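Local coordinates for antifreeze protein (Uncultured bacterium, PDB 6EIO) that binds ice, by two faces of its fold, and so probably acts as an antifreeze protein that restrains the growth of ice crystals, at residues F36-G41 with G217-E222; S42-T47 with L56-G61. All blocks are in the same frame, centred on the assembly; numbering follows the deposited sequence. Where two conformers were deposited one is given.

Contact 1 (F36-G41 with G217-E222); sequences FAVIAG and GAVTME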
loop_
_atom_site.group_PDB
_atom_site.type_symbol
_atom_site.label_atom_id
_atom_site.label_comp_id
_atom_site.label_asym_id
_atom_site.label_seq_id
_atom_site.Cartn_x
_atom_site.Cartn_y
_atom_site.Cartn_z
ATOM N N PHE A 36 7.953 8.248 -4.089
ATOM C CA PHE A 36 8.553 7.216 -3.258
ATOM C C PHE A 36 7.856 5.877 -3.460
ATOM O O PHE A 36 6.626 5.794 -3.406
ATOM C CB PHE A 36 8.440 7.557 -1.772
ATOM C CG PHE A 36 9.397 8.633 -1.314
ATOM C CD1 PHE A 36 10.653 8.279 -0.853
ATOM C CD2 PHE A 36 9.027 9.976 -1.337
ATOM C CE1 PHE A 36 11.538 9.256 -0.423
ATOM C CE2 PHE A 36 9.905 10.946 -0.886
ATOM C CZ PHE A 36 11.166 10.582 -0.436
ATOM N N ALA A 37 8.667 4.827 -3.630
ATOM C CA ALA A 37 8.166 3.460 -3.522
ATOM C C ALA A 37 8.061 2.988 -2.074
ATOM O O ALA A 37 7.185 2.164 -1.767
ATOM C CB ALA A 37 9.061 2.513 -4.315
ATOM N N VAL A 38 8.968 3.448 -1.206
ATOM C CA VAL A 38 9.056 2.977 0.171
ATOM C C VAL A 38 9.412 4.154 1.064
ATOM O O VAL A 38 10.346 4.901 0.745
ATOM C CB VAL A 38 10.126 1.873 0.312
ATOM C CG1 VAL A 38 10.263 1.454 1.782
ATOM C CG2 VAL A 38 9.791 0.660 -0.555
ATOM N N ILE A 39 8.690 4.308 2.174
ATOM C CA ILE A 39 9.026 5.261 3.229
ATOM C C ILE A 39 8.864 4.549 4.563
ATOM O O ILE A 39 7.898 3.804 4.749
ATOM C CB ILE A 39 8.098 6.510 3.230
ATOM C CG1 ILE A 39 8.268 7.299 1.940
ATOM C CG2 ILE A 39 8.331 7.359 4.477
ATOM C CD1 ILE A 39 7.376 8.521 1.811
ATOM N N ALA A 40 9.792 4.794 5.489
ATOM C CA ALA A 40 9.676 4.309 6.853
ATOM C C ALA A 40 9.919 5.445 7.837
ATOM O O ALA A 40 10.436 6.513 7.489
ATOM C CB ALA A 40 10.664 3.165 7.110
ATOM N N GLY A 41 9.581 5.173 9.095
ATOM C CA GLY A 41 9.807 6.107 10.181
ATOM C C GLY A 41 10.994 5.753 11.058
ATOM O O GLY A 41 11.880 6.582 11.270
ATOM N N GLY A 217 6.817 3.144 12.301
ATOM C CA GLY A 217 7.633 1.965 12.426
ATOM C C GLY A 217 8.555 1.739 11.251
ATOM O O GLY A 217 8.999 2.681 10.580
ATOM N N ALA A 218 8.876 0.473 11.049
ATOM C CA ALA A 218 9.956 0.066 10.174
ATOM C C ALA A 218 9.415 -0.616 8.934
ATOM O O ALA A 218 8.360 -1.265 8.974
ATOM C CB ALA A 218 10.858 -0.927 10.896
ATOM N N VAL A 219 10.184 -0.545 7.853
ATOM C CA VAL A 219 9.962 -1.394 6.692
ATOM C C VAL A 219 11.060 -2.446 6.653
ATOM O O VAL A 219 12.254 -2.118 6.649
ATOM C CB VAL A 219 9.881 -0.604 5.376
ATOM C CG1 VAL A 219 9.714 -1.566 4.210
ATOM C CG2 VAL A 219 8.700 0.350 5.412
ATOM N N THR A 220 10.634 -3.711 6.624
ATOM C CA THR A 220 11.518 -4.864 6.558
ATOM C C THR A 220 11.275 -5.575 5.229
ATOM O O THR A 220 10.128 -5.818 4.859
ATOM C CB THR A 220 11.259 -5.808 7.737
ATOM O OG1 THR A 220 11.444 -5.099 8.964
ATOM C CG2 THR A 220 12.178 -7.011 7.723
ATOM N N MET A 221 12.364 -5.891 4.533
ATOM C CA MET A 221 12.316 -6.452 3.198
ATOM C C MET A 221 13.255 -7.649 3.110
ATOM O O MET A 221 14.301 -7.694 3.768
ATOM C CB MET A 221 12.719 -5.369 2.166
ATOM C CG MET A 221 11.695 -4.241 2.037
ATOM S SD MET A 221 12.334 -2.799 1.147
ATOM C CE MET A 221 13.496 -2.192 2.355
ATOM N N GLU A 222 12.883 -8.609 2.275
ATOM C CA GLU A 222 13.750 -9.745 1.976
ATOM C C GLU A 222 13.521 -10.148 0.518
ATOM O O GLU A 222 12.461 -10.646 0.148
ATOM C CB GLU A 222 13.489 -10.901 2.942
ATOM C CG GLU A 222 14.427 -12.068 2.688
ATOM C CD GLU A 222 14.572 -13.077 3.827
ATOM O OE1 GLU A 222 13.932 -12.923 4.877
ATOM O OE2 GLU A 222 15.361 -14.024 3.619
#
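Val38 and Val219 face each other across the interior with the same rotamer: each sets CG1 anti to its own backbone N (chi1 near 177° in both), which turns Val38 CG1 and Val219 CG1 together at 3.9 Å. The same torsion leaves the other branch of Val219 beside its backbone N, where Val219 CG2 settles against Ala40 CB (3.8 Å). Val219 CG2 also lies 3.6 Å from the carbonyl oxygen Ile39 O. One valine thus spans three consecutive residues of the facing strand. At the Gly41 end of this apolar layer the two segments draw in, and Gly41 N donates a hydrogen bond to Gly217 O at 3.0 Å, nearly in line with the C=O bond though bent at the hydrogen (148°). The axes of strand segments 38-40 and 219-222, by contrast, come no closer than 8.2 Å, at 134°, the spacing of two faces of a beta-solenoid packed through side chains, as expected for this ice-binding family. Val38 and Ala40 also rest on Leu56 and Leu58 of the next coil. Ile39, whose CB points away from segment 217-222, touches Ala86 and Lys87 of helix 81-99, while strand 219-222 runs beside strands 43-47 and 200-202.

Contact 2 (S42-T47 with L56-G61); sequences SSVTNT and LGLSPG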
loop_
_atom_site.group_PDB
_atom_site.type_symbol
_atom_site.label_atom_id
_atom_site.label_comp_id
_atom_site.label_asym_id
_atom_site.label_seq_id
_atom_site.Cartn_x
_atom_site.Cartn_y
_atom_site.Cartn_z
ATOM N N SER A 42 11.023 4.535 11.590
ATOM C CA SER A 42 12.025 4.205 12.587
ATOM C C SER A 42 13.307 3.635 11.988
ATOM O O SER A 42 14.400 3.996 12.436
ATOM C CB SER A 42 11.432 3.248 13.629
ATOM O OG SER A 42 10.973 2.056 13.020
ATOM N N SER A 43 13.198 2.738 11.004
ATOM C CA SER A 43 14.357 2.131 10.362
ATOM C C SER A 43 13.878 1.380 9.129
ATOM O O SER A 43 12.682 1.154 8.931
ATOM C CB SER A 43 15.102 1.186 11.307
ATOM O OG SER A 43 14.309 0.055 11.625
ATOM N N VAL A 44 14.848 0.992 8.311
ATOM C CA VAL A 44 14.647 0.080 7.191
ATOM C C VAL A 44 15.654 -1.050 7.326
ATOM O O VAL A 44 16.836 -0.798 7.572
ATOM C CB VAL A 44 14.832 0.783 5.837
ATOM C CG1 VAL A 44 14.710 -0.224 4.698
ATOM C CG2 VAL A 44 13.817 1.906 5.684
ATOM N N THR A 45 15.199 -2.284 7.142
ATOM C CA THR A 45 16.089 -3.435 7.161
ATOM C C THR A 45 15.812 -4.278 5.933
ATOM O O THR A 45 14.668 -4.646 5.682
ATOM C CB THR A 45 15.883 -4.294 8.424
ATOM O OG1 THR A 45 16.137 -3.515 9.594
ATOM C CG2 THR A 45 16.821 -5.490 8.442
ATOM N N ASN A 46 16.860 -4.612 5.200
ATOM C CA ASN A 46 16.760 -5.455 4.032
ATOM C C ASN A 46 17.723 -6.627 4.135
ATOM O O ASN A 46 18.848 -6.500 4.620
ATOM C CB ASN A 46 17.106 -4.683 2.776
ATOM C CG ASN A 46 17.056 -5.571 1.579
ATOM O OD1 ASN A 46 15.977 -6.054 1.225
ATOM N ND2 ASN A 46 18.223 -5.886 1.003
ATOM N N THR A 47 17.266 -7.759 3.596
ATOM C CA THR A 47 18.037 -8.973 3.400
ATOM C C THR A 47 17.996 -9.351 1.918
ATOM O O THR A 47 16.913 -9.392 1.313
ATOM C CB THR A 47 17.400 -10.108 4.267
ATOM O OG1 THR A 47 17.446 -9.700 5.648
ATOM C CG2 THR A 47 18.140 -11.422 4.090
ATOM N N LEU A 56 13.350 6.098 -1.934
ATOM C CA LEU A 56 13.328 5.427 -0.636
ATOM C C LEU A 56 13.553 6.488 0.435
ATOM O O LEU A 56 14.556 7.211 0.378
ATOM C CB LEU A 56 14.428 4.354 -0.578
ATOM C CG LEU A 56 14.697 3.651 0.752
ATOM C CD1 LEU A 56 13.468 2.952 1.310
ATOM C CD2 LEU A 56 15.833 2.653 0.612
ATOM N N GLY A 57 12.635 6.589 1.392
ATOM C CA GLY A 57 12.703 7.609 2.421
ATOM C C GLY A 57 12.706 7.034 3.824
ATOM O O GLY A 57 12.066 6.013 4.101
ATOM N N LEU A 58 13.383 7.742 4.731
ATOM C CA LEU A 58 13.416 7.398 6.148
ATOM C C LEU A 58 13.507 8.690 6.943
ATOM O O LEU A 58 14.402 9.503 6.708
ATOM C CB LEU A 58 14.611 6.491 6.460
ATOM C CG LEU A 58 14.813 6.168 7.935
ATOM C CD1 LEU A 58 13.658 5.353 8.517
ATOM C CD2 LEU A 58 16.134 5.436 8.123
ATOM N N SER A 59 12.589 8.862 7.895
ATOM C CA SER A 59 12.616 10.002 8.802
ATOM C C SER A 59 11.585 9.714 9.872
ATOM O O SER A 59 10.480 9.290 9.523
ATOM C CB SER A 59 12.230 11.275 8.053
ATOM O OG SER A 59 12.022 12.339 8.967
ATOM N N PRO A 60 11.868 9.946 11.165
ATOM C CA PRO A 60 13.070 10.583 11.719
ATOM C C PRO A 60 14.209 9.609 12.032
ATOM O O PRO A 60 15.258 10.052 12.504
ATOM C CB PRO A 60 12.541 11.193 13.016
ATOM C CG PRO A 60 11.488 10.212 13.446
ATOM C CD PRO A 60 10.823 9.761 12.190
ATOM N N GLY A 61 14.015 8.314 11.814
ATOM C CA GLY A 61 15.068 7.344 12.047
ATOM C C GLY A 61 16.256 7.542 11.118
ATOM O O GLY A 61 16.202 8.290 10.143
#
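Leu58 reaches from one face of the beta-solenoid to another, putting its CD1 methyl against the backbone of Ser42 and Ser43, where the chain enters strand 43-47. The apolar part of the contact rests on this one branch. Leu58 CD1 lies 3.6 Å from Ser43 N and also touches Ser43 CA and Ser42 C, so a methyl meets main chain rather than another side chain. With CG anti to the backbone N (chi1 175°), Leu58 extends across the interior to strand 43-47. Val44 also directs its CB inward, but Val44 CG2 only grazes Leu58 CD1 at 4.5 Å; Ile64 of strand 63-65 touches both residues and carries the apolar layer into the next coil. The serine side chains take the other direction: the CB atoms of Ser42 and Ser43 point away from segment 56-61, and both side chains touch Ala218.

The polar interaction between the segments is a CA-H...O contact at the corner after strand 55-58, where the peptide before Pro60 is cis. Hydrogen bonds from Asn79 ND2 to both Pro60 O and Gly61 O, and from Lys87 NZ of helix 81-99 to Ser59 O, anchor this corner to its surroundings. Here the two segments come within 4.4 Å of each other, Ser42 CA to Gly61 CA. Across that gap the Gly61 CA-H points at Ser42 O, 3.4 Å from CA to oxygen and 157° at the hydrogen.

Contacts 1 and 2 follow one another along the chain: strand 36-40 supplies contact 1, turns at Gly41 and continues as strand 43-47 in contact 2, and their centres lie about 6 Å apart. Gly41 O approaches Gly61 N at 2.8 Å, a probable hydrogen bond, while Met221 N and Thr45 O, 2.9 Å apart, probably pair strands 219-222 and 43-47. Strands 36-40 and 55-58 are parallel neighbours in the same way, so each contact spans the same two faces, segment 36-41 meeting strand 219-222 and segment 42-47 meeting strand 55-58. Contact 1 is the more deeply buried; contact 2 reaches the surface at Ser42.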